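Local coordinates for protein glycerol dehydrogenase (Schizosaccharomyces pombe, PDB 1TA9) that catalyses the NAD(+)-dependent oxidation of glycerol to dihydroxyacetone, probably at a zinc centre, and takes part in glycerol assimilation, at residues 180-185 against 234-239; 205-210 against 305-310; 224-229 against 296-301; 230-235 against 331-336. All coordinates share one frame; numbering follows the deposited sequence.

Overall arrangement
Three of the four contacts share helix 223-245. Along it come, in order, interaction 3 (224-229), interaction 4 (230-235) and interaction 1 (234-239), the last two overlapping at L234 and S235. Interactions 1 and 4 both touch the potassium ion, with about 8 Å between their centres, and interaction 4 adds the zinc ion. The centre of interaction 3 lies about 8 Å from that of interaction 1 and about 9 Å from that of interaction 4. Interaction 2 is more peripheral, its centre about 18 Å from that of interaction 4, and shares helix 289-307 with interaction 3. Loop residues next to the parallel nucleotide-binding sheet are thus tied to the helical part of the chain, with the metal site between them.

Interaction 1 of 4, residues 180-185 against 234-239; sequences SSDAAT and LSTWVE. With K (potassium ion), chain J.
D182 and T236 meet through a potassium ion more than directly: OD2 of D182 stops 3.7 Å from OG1 of T236. Within 234-239 the first ligand is S235, after D232 one turn earlier on helix 223-245; its OG, set between its own backbone N and carbonyl carbon (chi1 72°), reaches the ion at a long 3.2 Å. One residue on, T236 brings OG1 to 3.0 Å from the ion. D182 OD2 approaches from the loop and binds potassium at 2.7 Å, the two side chains passing alongside each other, antiparallel. S302 of helix 289-307 hydrogen-bonds both of these oxygens. The place is the metal centre of the iron-containing alcohol dehydrogenase family, here holding zinc with potassium beside it; D232 binds both ions, and D182 probably also contacts substrate. Farther along the helix, E239 acts through water: a water molecule 2.6 Å from the potassium ion donates to E239 OE2 at 3.0 Å. That same OE2 is hydrogen-bonded to ND1 of the zinc ligand H315, consistent with a second-shell role, while OE1 accepts from the backbone N of A312.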
loop_
_atom_site.group_PDB
_atom_site.type_symbol
_atom_site.label_atom_id
_atom_site.label_comp_id
_atom_site.label_asym_id
_atom_site.label_seq_id
_atom_site.Cartn_x
_atom_site.Cartn_y
_atom_site.Cartn_z
ATOM N N SER B 180 -14.710 -35.175 10.336
ATOM C CA SER B 180 -15.564 -34.904 9.181
ATOM C C SER B 180 -16.701 -33.895 9.332
ATOM O O SER B 180 -17.376 -33.582 8.353
ATOM C CB SER B 180 -16.137 -36.223 8.657
ATOM O OG SER B 180 -16.893 -36.878 9.659
ATOM N N SER B 181 -16.919 -33.393 10.542
ATOM C CA SER B 181 -17.967 -32.404 10.790
ATOM C C SER B 181 -17.657 -31.731 12.121
ATOM O O SER B 181 -16.773 -32.177 12.851
ATOM C CB SER B 181 -19.346 -33.070 10.865
ATOM O OG SER B 181 -19.589 -33.600 12.161
ATOM N N ASP B 182 -18.378 -30.661 12.438
ATOM C CA ASP B 182 -18.155 -29.958 13.700
ATOM C C ASP B 182 -19.256 -30.256 14.716
ATOM O O ASP B 182 -19.531 -29.451 15.605
ATOM C CB ASP B 182 -18.059 -28.441 13.468
ATOM C CG ASP B 182 -19.220 -27.896 12.654
ATOM O OD1 ASP B 182 -20.312 -28.496 12.703
ATOM O OD2 ASP B 182 -19.049 -26.856 11.972
ATOM N N ALA B 183 -19.874 -31.427 14.596
ATOM C CA ALA B 183 -20.952 -31.805 15.506
ATOM C C ALA B 183 -20.478 -32.158 16.917
ATOM O O ALA B 183 -21.216 -31.984 17.887
ATOM C CB ALA B 183 -21.730 -32.979 14.921
ATOM N N ALA B 184 -19.246 -32.642 17.026
ATOM C CA ALA B 184 -18.689 -33.062 18.308
ATOM C C ALA B 184 -18.929 -32.143 19.511
ATOM O O ALA B 184 -19.453 -32.572 20.535
ATOM C CB ALA B 184 -17.186 -33.327 18.148
ATOM N N THR B 185 -18.559 -30.877 19.386
ATOM C CA THR B 185 -18.691 -29.939 20.498
ATOM C C THR B 185 -20.062 -29.328 20.738
ATOM O O THR B 185 -20.274 -28.702 21.775
ATOM C CB THR B 185 -17.741 -28.744 20.323
ATOM O OG1 THR B 185 -18.237 -27.912 19.265
ATOM C CG2 THR B 185 -16.332 -29.216 19.978
ATOM N N LEU B 234 -15.586 -24.790 6.368
ATOM C CA LEU B 234 -15.626 -23.637 5.469
ATOM C C LEU B 234 -16.919 -22.825 5.557
ATOM O O LEU B 234 -16.911 -21.618 5.321
ATOM C CB LEU B 234 -15.418 -24.082 4.018
ATOM C CG LEU B 234 -13.971 -24.309 3.578
ATOM C CD1 LEU B 234 -13.954 -24.938 2.189
ATOM C CD2 LEU B 234 -13.223 -22.983 3.585
ATOM N N SER B 235 -18.031 -23.469 5.891
ATOM C CA SER B 235 -19.290 -22.739 5.971
ATOM C C SER B 235 -19.445 -21.939 7.265
ATOM O O SER B 235 -20.235 -20.996 7.324
ATOM C CB SER B 235 -20.474 -23.696 5.827
ATOM O OG SER B 235 -20.636 -24.496 6.979
ATOM N N THR B 236 -18.682 -22.303 8.289
ATOM C CA THR B 236 -18.769 -21.627 9.577
ATOM C C THR B 236 -18.642 -20.107 9.512
ATOM O O THR B 236 -19.533 -19.393 9.974
ATOM C CB THR B 236 -17.709 -22.157 10.562
ATOM O OG1 THR B 236 -17.910 -23.559 10.767
ATOM C CG2 THR B 236 -17.819 -21.438 11.901
ATOM N N TRP B 237 -17.544 -19.611 8.952
ATOM C CA TRP B 237 -17.352 -18.171 8.870
ATOM C C TRP B 237 -18.447 -17.524 8.026
ATOM O O TRP B 237 -18.992 -16.486 8.399
ATOM C CB TRP B 237 -15.980 -17.839 8.274
ATOM C CG TRP B 237 -15.710 -16.365 8.185
ATOM C CD1 TRP B 237 -15.349 -15.529 9.206
ATOM C CD2 TRP B 237 -15.805 -15.550 7.012
ATOM N NE1 TRP B 237 -15.214 -14.242 8.737
ATOM C CE2 TRP B 237 -15.487 -14.227 7.394
ATOM C CE3 TRP B 237 -16.130 -15.809 5.674
ATOM C CZ2 TRP B 237 -15.483 -13.164 6.483
ATOM C CZ3 TRP B 237 -16.127 -14.747 4.765
ATOM C CH2 TRP B 237 -15.805 -13.442 5.178
ATOM N N VAL B 238 -18.775 -18.138 6.892
ATOM C CA VAL B 238 -19.803 -17.585 6.020
ATOM C C VAL B 238 -21.152 -17.474 6.720
ATOM O O VAL B 238 -21.772 -16.411 6.720
ATOM C CB VAL B 238 -19.991 -18.434 4.742
ATOM C CG1 VAL B 238 -21.216 -17.942 3.973
ATOM C CG2 VAL B 238 -18.741 -18.342 3.863
ATOM N N GLU B 239 -21.607 -18.567 7.327
ATOM C CA GLU B 239 -22.904 -18.550 7.991
ATOM C C GLU B 239 -22.931 -17.670 9.232
ATOM O O GLU B 239 -23.838 -16.851 9.390
ATOM C CB GLU B 239 -23.352 -19.978 8.332
ATOM C CG GLU B 239 -23.538 -20.852 7.095
ATOM C CD GLU B 239 -24.162 -22.202 7.403
ATOM O OE1 GLU B 239 -25.409 -22.289 7.473
ATOM O OE2 GLU B 239 -23.401 -23.175 7.581
HETATM K K K J . -20.120 -25.487 9.949
HETATM O O HOH W 1 -21.571 -23.354 9.913
#

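Interaction 2 of 4, residues 205-210 against 305-310; sequences PLNPNL and GFENGG
N207 and E307 reach for each other from opposite directions and form the one direct bridge between loop 205-210 and segment 305-310, where E307 belongs to helix 289-307. At P205 the carbonyl O accepts a hydrogen bond from K88 of the second subunit. Two residues on, N207 turns inward: its CG stands anti to the carbonyl carbon (chi1 -73°), and ND2 donates to OE2 of E307 at 2.8 Å. The bond is bent, 139° at the hydrogen; it arrives on the syn side of the carboxylate but 34° out of its plane. The amide and carboxylate planes are turned against each other, so the two groups meet neither flat nor square. E307 spans the gap with a fully extended chain, CG anti to its backbone N, and its OE1 is held by the hydroxyl of S187. The N207 amide is gripped at both ends: ND2 also donates to T185 O, and OD1 is hydrogen-bonded to the hydroxyl of T67. A leucine in its place would probably leave the buried E307 OE2 and T185 O without this donor and the T67 hydroxyl without its mate. Beyond P208 and N209, L210 enters strand 210-214. The arrangement ties the approach to a strand of the parallel nucleotide-binding sheet to the helical region, next to S186 and L188, which probably bind NAD(+).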
loop_
_atom_site.group_PDB
_atom_site.type_symbol
_atom_site.label_atom_id
_atom_site.label_comp_id
_atom_site.label_asym_id
_atom_site.label_seq_id
_atom_site.Cartn_x
_atom_site.Cartn_y
_atom_site.Cartn_z
ATOM N N PRO B 205 -29.580 -28.343 27.013
ATOM C CA PRO B 205 -29.311 -27.163 27.836
ATOM C C PRO B 205 -27.830 -26.833 28.008
ATOM O O PRO B 205 -27.472 -25.674 28.204
ATOM C CB PRO B 205 -30.010 -27.499 29.154
ATOM C CG PRO B 205 -29.909 -28.987 29.221
ATOM C CD PRO B 205 -30.231 -29.403 27.802
ATOM N N LEU B 206 -26.976 -27.848 27.930
ATOM C CA LEU B 206 -25.534 -27.650 28.076
ATOM C C LEU B 206 -24.780 -28.400 26.982
ATOM O O LEU B 206 -25.320 -29.319 26.369
ATOM C CB LEU B 206 -25.067 -28.153 29.446
ATOM C CG LEU B 206 -25.681 -27.504 30.692
ATOM C CD1 LEU B 206 -25.384 -28.364 31.913
ATOM C CD2 LEU B 206 -25.131 -26.100 30.868
ATOM N N ASN B 207 -23.533 -28.001 26.738
ATOM C CA ASN B 207 -22.697 -28.655 25.729
ATOM C C ASN B 207 -22.072 -29.903 26.324
ATOM O O ASN B 207 -22.037 -30.059 27.542
ATOM C CB ASN B 207 -21.546 -27.741 25.292
ATOM C CG ASN B 207 -22.001 -26.604 24.410
ATOM O OD1 ASN B 207 -22.696 -25.695 24.856
ATOM N ND2 ASN B 207 -21.608 -26.651 23.143
ATOM N N PRO B 208 -21.575 -30.816 25.470
ATOM C CA PRO B 208 -20.945 -32.028 25.998
ATOM C C PRO B 208 -19.828 -31.509 26.897
ATOM O O PRO B 208 -19.280 -30.434 26.643
ATOM C CB PRO B 208 -20.405 -32.708 24.746
ATOM C CG PRO B 208 -21.419 -32.326 23.707
ATOM C CD PRO B 208 -21.671 -30.863 23.999
ATOM N N ASN B 209 -19.478 -32.259 27.932
ATOM C CA ASN B 209 -18.459 -31.796 28.860
ATOM C C ASN B 209 -17.030 -31.837 28.339
ATOM O O ASN B 209 -16.253 -30.911 28.573
ATOM C CB ASN B 209 -18.585 -32.575 30.165
ATOM C CG ASN B 209 -19.994 -32.520 30.725
ATOM O OD1 ASN B 209 -20.905 -33.176 30.213
ATOM N ND2 ASN B 209 -20.187 -31.719 31.763
ATOM N N LEU B 210 -16.685 -32.904 27.629
ATOM C CA LEU B 210 -15.344 -33.045 27.082
ATOM C C LEU B 210 -15.355 -33.607 25.671
ATOM O O LEU B 210 -16.066 -34.570 25.388
ATOM C CB LEU B 210 -14.502 -33.982 27.962
ATOM C CG LEU B 210 -13.183 -34.515 27.374
ATOM C CD1 LEU B 210 -12.152 -33.403 27.275
ATOM C CD2 LEU B 210 -12.650 -35.641 28.258
ATOM N N GLY B 305 -17.378 -21.766 16.759
ATOM C CA GLY B 305 -17.651 -20.691 15.820
ATOM C C GLY B 305 -19.066 -20.690 15.276
ATOM O O GLY B 305 -19.651 -19.629 15.070
ATOM N N PHE B 306 -19.628 -21.870 15.040
ATOM C CA PHE B 306 -20.985 -21.940 14.517
ATOM C C PHE B 306 -22.044 -21.851 15.620
ATOM O O PHE B 306 -23.029 -21.131 15.476
ATOM C CB PHE B 306 -21.169 -23.215 13.669
ATOM C CG PHE B 306 -21.845 -24.355 14.385
ATOM C CD1 PHE B 306 -23.220 -24.340 14.612
ATOM C CD2 PHE B 306 -21.109 -25.455 14.814
ATOM C CE1 PHE B 306 -23.850 -25.406 15.255
ATOM C CE2 PHE B 306 -21.732 -26.525 15.456
ATOM C CZ PHE B 306 -23.105 -26.499 15.678
ATOM N N GLU B 307 -21.839 -22.553 16.728
ATOM C CA GLU B 307 -22.831 -22.533 17.798
ATOM C C GLU B 307 -22.953 -21.171 18.483
ATOM O O GLU B 307 -24.049 -20.769 18.892
ATOM C CB GLU B 307 -22.530 -23.621 18.837
ATOM C CG GLU B 307 -23.657 -23.813 19.849
ATOM C CD GLU B 307 -23.476 -25.036 20.739
ATOM O OE1 GLU B 307 -24.392 -25.322 21.538
ATOM O OE2 GLU B 307 -22.429 -25.712 20.649
ATOM N N ASN B 308 -21.837 -20.459 18.605
ATOM C CA ASN B 308 -21.857 -19.149 19.233
ATOM C C ASN B 308 -22.203 -18.067 18.237
ATOM O O ASN B 308 -22.465 -16.918 18.606
ATOM C CB ASN B 308 -20.527 -18.887 19.917
ATOM C CG ASN B 308 -20.396 -19.680 21.195
ATOM O OD1 ASN B 308 -21.132 -19.442 22.155
ATOM N ND2 ASN B 308 -19.485 -20.647 21.209
ATOM N N GLY B 309 -22.202 -18.457 16.968
ATOM C CA GLY B 309 -22.585 -17.558 15.900
ATOM C C GLY B 309 -23.929 -18.120 15.475
ATOM O O GLY B 309 -24.935 -17.936 16.166
ATOM N N GLY B 310 -23.949 -18.840 14.356
ATOM C CA GLY B 310 -25.191 -19.434 13.910
ATOM C C GLY B 310 -25.122 -20.033 12.522
ATOM O O GLY B 310 -24.168 -19.799 11.778
#

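Interaction 3 of 4, residues 224-229 against 296-301; sequences RFLISG and EANTLM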
loop_
_atom_site.group_PDB
_atom_site.type_symbol
_atom_site.label_atom_id
_atom_site.label_comp_id
_atom_site.label_asym_id
_atom_site.label_seq_id
_atom_site.Cartn_x
_atom_site.Cartn_y
_atom_site.Cartn_z
ATOM N N ARG B 224 -10.797 -38.646 2.745
ATOM C CA ARG B 224 -12.089 -38.115 2.314
ATOM C C ARG B 224 -12.825 -37.561 3.546
ATOM O O ARG B 224 -13.536 -36.562 3.458
ATOM C CB ARG B 224 -12.936 -39.208 1.650
ATOM C CG ARG B 224 -14.298 -38.719 1.181
ATOM C CD ARG B 224 -15.229 -39.853 0.745
ATOM N NE ARG B 224 -16.554 -39.332 0.401
ATOM C CZ ARG B 224 -17.637 -40.077 0.209
ATOM N NH1 ARG B 224 -17.574 -41.398 0.325
ATOM N NH2 ARG B 224 -18.790 -39.496 -0.097
ATOM N N PHE B 225 -12.640 -38.204 4.696
ATOM C CA PHE B 225 -13.288 -37.760 5.931
ATOM C C PHE B 225 -12.819 -36.369 6.368
ATOM O O PHE B 225 -13.630 -35.516 6.737
ATOM C CB PHE B 225 -13.024 -38.761 7.061
ATOM C CG PHE B 225 -13.824 -40.026 6.950
ATOM C CD1 PHE B 225 -15.169 -40.047 7.313
ATOM C CD2 PHE B 225 -13.242 -41.192 6.465
ATOM C CE1 PHE B 225 -15.925 -41.214 7.195
ATOM C CE2 PHE B 225 -13.988 -42.368 6.340
ATOM C CZ PHE B 225 -15.331 -42.377 6.705
ATOM N N LEU B 226 -11.509 -36.151 6.341
ATOM C CA LEU B 226 -10.949 -34.857 6.730
ATOM C C LEU B 226 -11.469 -33.770 5.799
ATOM O O LEU B 226 -11.822 -32.678 6.242
ATOM C CB LEU B 226 -9.415 -34.886 6.663
ATOM C CG LEU B 226 -8.711 -33.562 7.003
ATOM C CD1 LEU B 226 -8.863 -33.279 8.493
ATOM C CD2 LEU B 226 -7.235 -33.635 6.636
ATOM N N ILE B 227 -11.507 -34.079 4.506
ATOM C CA ILE B 227 -11.975 -33.131 3.508
ATOM C C ILE B 227 -13.433 -32.763 3.756
ATOM O O ILE B 227 -13.825 -31.611 3.580
ATOM C CB ILE B 227 -11.787 -33.701 2.086
ATOM C CG1 ILE B 227 -10.288 -33.792 1.785
ATOM C CG2 ILE B 227 -12.490 -32.814 1.063
ATOM C CD1 ILE B 227 -9.931 -34.532 0.511
ATOM N N SER B 228 -14.233 -33.737 4.172
ATOM C CA SER B 228 -15.632 -33.467 4.467
ATOM C C SER B 228 -15.689 -32.474 5.633
ATOM O O SER B 228 -16.506 -31.558 5.645
ATOM C CB SER B 228 -16.351 -34.758 4.848
ATOM O OG SER B 228 -17.671 -34.476 5.261
ATOM N N GLY B 229 -14.806 -32.666 6.609
ATOM C CA GLY B 229 -14.759 -31.769 7.748
ATOM C C GLY B 229 -14.317 -30.374 7.344
ATOM O O GLY B 229 -14.713 -29.388 7.958
ATOM N N GLU B 296 -8.087 -29.177 14.725
ATOM C CA GLU B 296 -8.630 -28.204 15.672
ATOM C C GLU B 296 -9.646 -27.294 14.975
ATOM O O GLU B 296 -10.696 -26.987 15.530
ATOM C CB GLU B 296 -7.529 -27.333 16.307
ATOM C CG GLU B 296 -8.103 -26.419 17.395
ATOM C CD GLU B 296 -7.185 -25.287 17.826
ATOM O OE1 GLU B 296 -7.725 -24.265 18.306
ATOM O OE2 GLU B 296 -5.946 -25.406 17.706
ATOM N N ALA B 297 -9.338 -26.864 13.756
ATOM C CA ALA B 297 -10.246 -25.993 13.015
ATOM C C ALA B 297 -11.566 -26.699 12.701
ATOM O O ALA B 297 -12.645 -26.118 12.840
ATOM C CB ALA B 297 -9.586 -25.526 11.720
ATOM N N ASN B 298 -11.472 -27.955 12.283
ATOM C CA ASN B 298 -12.651 -28.740 11.937
ATOM C C ASN B 298 -13.526 -29.080 13.134
ATOM O O ASN B 298 -14.737 -29.247 12.997
ATOM C CB ASN B 298 -12.235 -30.060 11.276
ATOM C CG ASN B 298 -11.801 -29.887 9.836
ATOM O OD1 ASN B 298 -11.665 -28.769 9.343
ATOM N ND2 ASN B 298 -11.575 -31.004 9.153
ATOM N N THR B 299 -12.909 -29.197 14.302
ATOM C CA THR B 299 -13.636 -29.591 15.502
ATOM C C THR B 299 -13.922 -28.469 16.491
ATOM O O THR B 299 -15.074 -28.079 16.674
ATOM C CB THR B 299 -12.872 -30.714 16.231
ATOM O OG1 THR B 299 -12.329 -31.621 15.258
ATOM C CG2 THR B 299 -13.809 -31.491 17.146
ATOM N N LEU B 300 -12.880 -27.949 17.129
ATOM C CA LEU B 300 -13.062 -26.884 18.113
ATOM C C LEU B 300 -13.490 -25.542 17.527
ATOM O O LEU B 300 -14.527 -24.993 17.913
ATOM C CB LEU B 300 -11.778 -26.686 18.926
ATOM C CG LEU B 300 -11.792 -25.599 20.007
ATOM C CD1 LEU B 300 -12.790 -25.955 21.104
ATOM C CD2 LEU B 300 -10.396 -25.453 20.588
ATOM N N MET B 301 -12.705 -25.012 16.594
ATOM C CA MET B 301 -13.022 -23.713 16.005
ATOM C C MET B 301 -14.353 -23.691 15.263
ATOM O O MET B 301 -15.206 -22.834 15.511
ATOM C CB MET B 301 -11.898 -23.270 15.068
ATOM C CG MET B 301 -10.559 -23.061 15.758
ATOM S SD MET B 301 -9.314 -22.568 14.564
ATOM C CE MET B 301 -8.030 -23.840 14.806
HETATM O O HOH W 2 -15.885 -29.603 10.410
#
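N298 presses its carboxamide against the backbone of helix 223-245, ND2 lying only 3.3 Å from the carbonyl carbon of G229. This is the tight part of the contact. The asparagine CG stands anti to its own carbonyl carbon (chi1 -76°), which brings the amide over to the neighbouring helix. A side chain on G229 would run into that nitrogen, so its absence lets helix 289-307 come close, with the CA atoms of G229 and N298 5.6 Å apart. ND2 also gives a weak hydrogen bond to L226 O (3.4 Å, 128° at the hydrogen), and CD1 of L226 touches it at 3.6 Å, the leucine crossing the asparagine at about a right angle. A further hydrogen bond from ND2 goes to A179 O, in the loop that probably binds NAD(+). With an alanine at this position, A179 O is likely to lose this donor and a gap to open beside L226. The join is a helix-to-helix contact in the helical part of the iron-containing alcohol dehydrogenase fold, and helix 289-307 is itself irregular: a pi-type turn at 297-301 lets M301 N bond to E296 O at 3.0 Å. The looser side lies along the G229 carbonyl. There N298 OD1 stands 3.4 Å from G229 O, two acceptors with no bond between them. Water 2 bridges the backbones instead, donating to G229 O at 2.7 Å and to N298 O at 2.9 Å. E296 forms a salt bridge with R64 of the second subunit.

Interaction 4 of 4, residues 230-235 against 331-336; sequences IGDALS and LMHGEK. With ZN (zinc ion), chain I; K (potassium ion), chain J.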
loop_
_atom_site.group_PDB
_atom_site.type_symbol
_atom_site.label_atom_id
_atom_site.label_comp_id
_atom_site.label_asym_id
_atom_site.label_seq_id
_atom_site.Cartn_x
_atom_site.Cartn_y
_atom_site.Cartn_z
ATOM N N ILE B 230 -13.471 -30.285 6.324
ATOM C CA ILE B 230 -13.003 -28.986 5.842
ATOM C C ILE B 230 -14.193 -28.295 5.180
ATOM O O ILE B 230 -14.399 -27.087 5.333
ATOM C CB ILE B 230 -11.846 -29.158 4.820
ATOM C CG1 ILE B 230 -10.584 -29.616 5.558
ATOM C CG2 ILE B 230 -11.607 -27.855 4.053
ATOM C CD1 ILE B 230 -9.434 -30.014 4.645
ATOM N N GLY B 231 -14.984 -29.078 4.454
ATOM C CA GLY B 231 -16.153 -28.531 3.791
ATOM C C GLY B 231 -17.128 -27.964 4.803
ATOM O O GLY B 231 -17.723 -26.904 4.593
ATOM N N ASP B 232 -17.292 -28.671 5.915
ATOM C CA ASP B 232 -18.196 -28.218 6.958
ATOM C C ASP B 232 -17.589 -26.981 7.625
ATOM O O ASP B 232 -18.281 -25.998 7.877
ATOM C CB ASP B 232 -18.402 -29.326 7.997
ATOM C CG ASP B 232 -19.674 -29.137 8.803
ATOM O OD1 ASP B 232 -19.827 -29.791 9.857
ATOM O OD2 ASP B 232 -20.528 -28.339 8.371
ATOM N N ALA B 233 -16.287 -27.027 7.890
ATOM C CA ALA B 233 -15.610 -25.907 8.539
ATOM C C ALA B 233 -15.643 -24.631 7.685
ATOM O O ALA B 233 -15.724 -23.518 8.216
ATOM C CB ALA B 233 -14.166 -26.292 8.867
ATOM N N LEU B 234 -15.586 -24.790 6.368
ATOM C CA LEU B 234 -15.626 -23.637 5.469
ATOM C C LEU B 234 -16.919 -22.825 5.557
ATOM O O LEU B 234 -16.911 -21.618 5.321
ATOM C CB LEU B 234 -15.418 -24.082 4.018
ATOM C CG LEU B 234 -13.971 -24.309 3.578
ATOM C CD1 LEU B 234 -13.954 -24.938 2.189
ATOM C CD2 LEU B 234 -13.223 -22.983 3.585
ATOM N N SER B 235 -18.031 -23.469 5.891
ATOM C CA SER B 235 -19.290 -22.739 5.971
ATOM C C SER B 235 -19.445 -21.939 7.265
ATOM O O SER B 235 -20.235 -20.996 7.324
ATOM C CB SER B 235 -20.474 -23.696 5.827
ATOM O OG SER B 235 -20.636 -24.496 6.979
ATOM N N LEU B 331 -23.189 -38.975 -0.399
ATOM C CA LEU B 331 -22.411 -37.778 -0.090
ATOM C C LEU B 331 -22.242 -37.607 1.415
ATOM O O LEU B 331 -23.160 -37.885 2.186
ATOM C CB LEU B 331 -23.104 -36.534 -0.656
ATOM C CG LEU B 331 -23.111 -36.355 -2.176
ATOM C CD1 LEU B 331 -24.171 -35.333 -2.565
ATOM C CD2 LEU B 331 -21.730 -35.906 -2.654
ATOM N N MET B 332 -21.063 -37.164 1.833
ATOM C CA MET B 332 -20.815 -36.928 3.250
ATOM C C MET B 332 -21.363 -35.546 3.580
ATOM O O MET B 332 -21.540 -34.711 2.691
ATOM C CB MET B 332 -19.318 -36.961 3.564
ATOM C CG MET B 332 -18.680 -38.336 3.476
ATOM S SD MET B 332 -16.996 -38.295 4.084
ATOM C CE MET B 332 -16.526 -40.045 3.946
ATOM N N HIS B 333 -21.615 -35.307 4.860
ATOM C CA HIS B 333 -22.150 -34.032 5.313
ATOM C C HIS B 333 -21.407 -32.811 4.771
ATOM O O HIS B 333 -22.021 -31.905 4.202
ATOM C CB HIS B 333 -22.139 -33.975 6.837
ATOM C CG HIS B 333 -22.692 -32.702 7.388
ATOM N ND1 HIS B 333 -24.018 -32.351 7.255
ATOM C CD2 HIS B 333 -22.094 -31.677 8.040
ATOM C CE1 HIS B 333 -24.214 -31.165 7.801
ATOM N NE2 HIS B 333 -23.062 -30.734 8.283
ATOM N N GLY B 334 -20.090 -32.788 4.960
ATOM C CA GLY B 334 -19.291 -31.668 4.496
ATOM C C GLY B 334 -19.275 -31.462 2.991
ATOM O O GLY B 334 -19.117 -30.335 2.514
ATOM N N GLU B 335 -19.418 -32.543 2.234
ATOM C CA GLU B 335 -19.419 -32.445 0.781
ATOM C C GLU B 335 -20.661 -31.679 0.347
ATOM O O GLU B 335 -20.615 -30.869 -0.576
ATOM C CB GLU B 335 -19.373 -33.852 0.169
ATOM C CG GLU B 335 -18.203 -34.659 0.741
ATOM C CD GLU B 335 -18.123 -36.092 0.243
ATOM O OE1 GLU B 335 -19.180 -36.688 -0.048
ATOM O OE2 GLU B 335 -16.995 -36.626 0.173
ATOM N N LYS B 336 -21.771 -31.924 1.032
ATOM C CA LYS B 336 -23.011 -31.231 0.721
ATOM C C LYS B 336 -22.959 -29.794 1.243
ATOM O O LYS B 336 -23.386 -28.865 0.560
ATOM C CB LYS B 336 -24.204 -31.977 1.337
ATOM C CG LYS B 336 -24.520 -33.303 0.642
ATOM C CD LYS B 336 -25.665 -34.056 1.321
ATOM C CE LYS B 336 -25.273 -34.553 2.705
ATOM N NZ LYS B 336 -26.352 -35.370 3.337
HETATM ZN ZN ZN I . -22.316 -29.004 9.516
HETATM K K K J . -20.120 -25.487 9.949
HETATM O O HOH W 1 -21.571 -23.354 9.913
#
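D232 and H333 share a zinc ion, and the aspartate serves potassium as well, so that one carboxylate oxygen belongs to two metal sites. OD2 of D232 binds zinc at 2.2 Å and lies 3.3 Å from potassium, a long bond that the backbone O of D232 supplements at 2.8 Å. OD1 of D232 follows at a longer 2.6 Å from zinc, so the carboxylate straddles the ion unevenly. NE2 of H333 completes this pair of zinc ligands at 2.2 Å. The carboxylate and imidazole planes stand 88° apart, and D232 OD1 sits at the ring edge, in its plane, 3.5 Å from CD2 of H333. Both side chains leave with CG anti to the backbone N (chi1 -159° for D232, -179° for H333), which carries the two groups to a common point from neighbouring helices. Behind the metal the backbones run very close. G231 CA lies 3.7 Å from G334 O, where a side chain on G231 would clash, and S228 OG is hydrogen-bonded to G334 N. At the start of helix 333-347, M332 N, at the N-cap position, donates to E335 OE1 in a nearly straight bond of 2.7 Å, and E335 OE2 forms a salt bridge with R224. With H315 as the third protein ligand, D232 and H333 make up the zinc site, the catalytic centre expected of an iron-containing alcohol dehydrogenase that uses zinc.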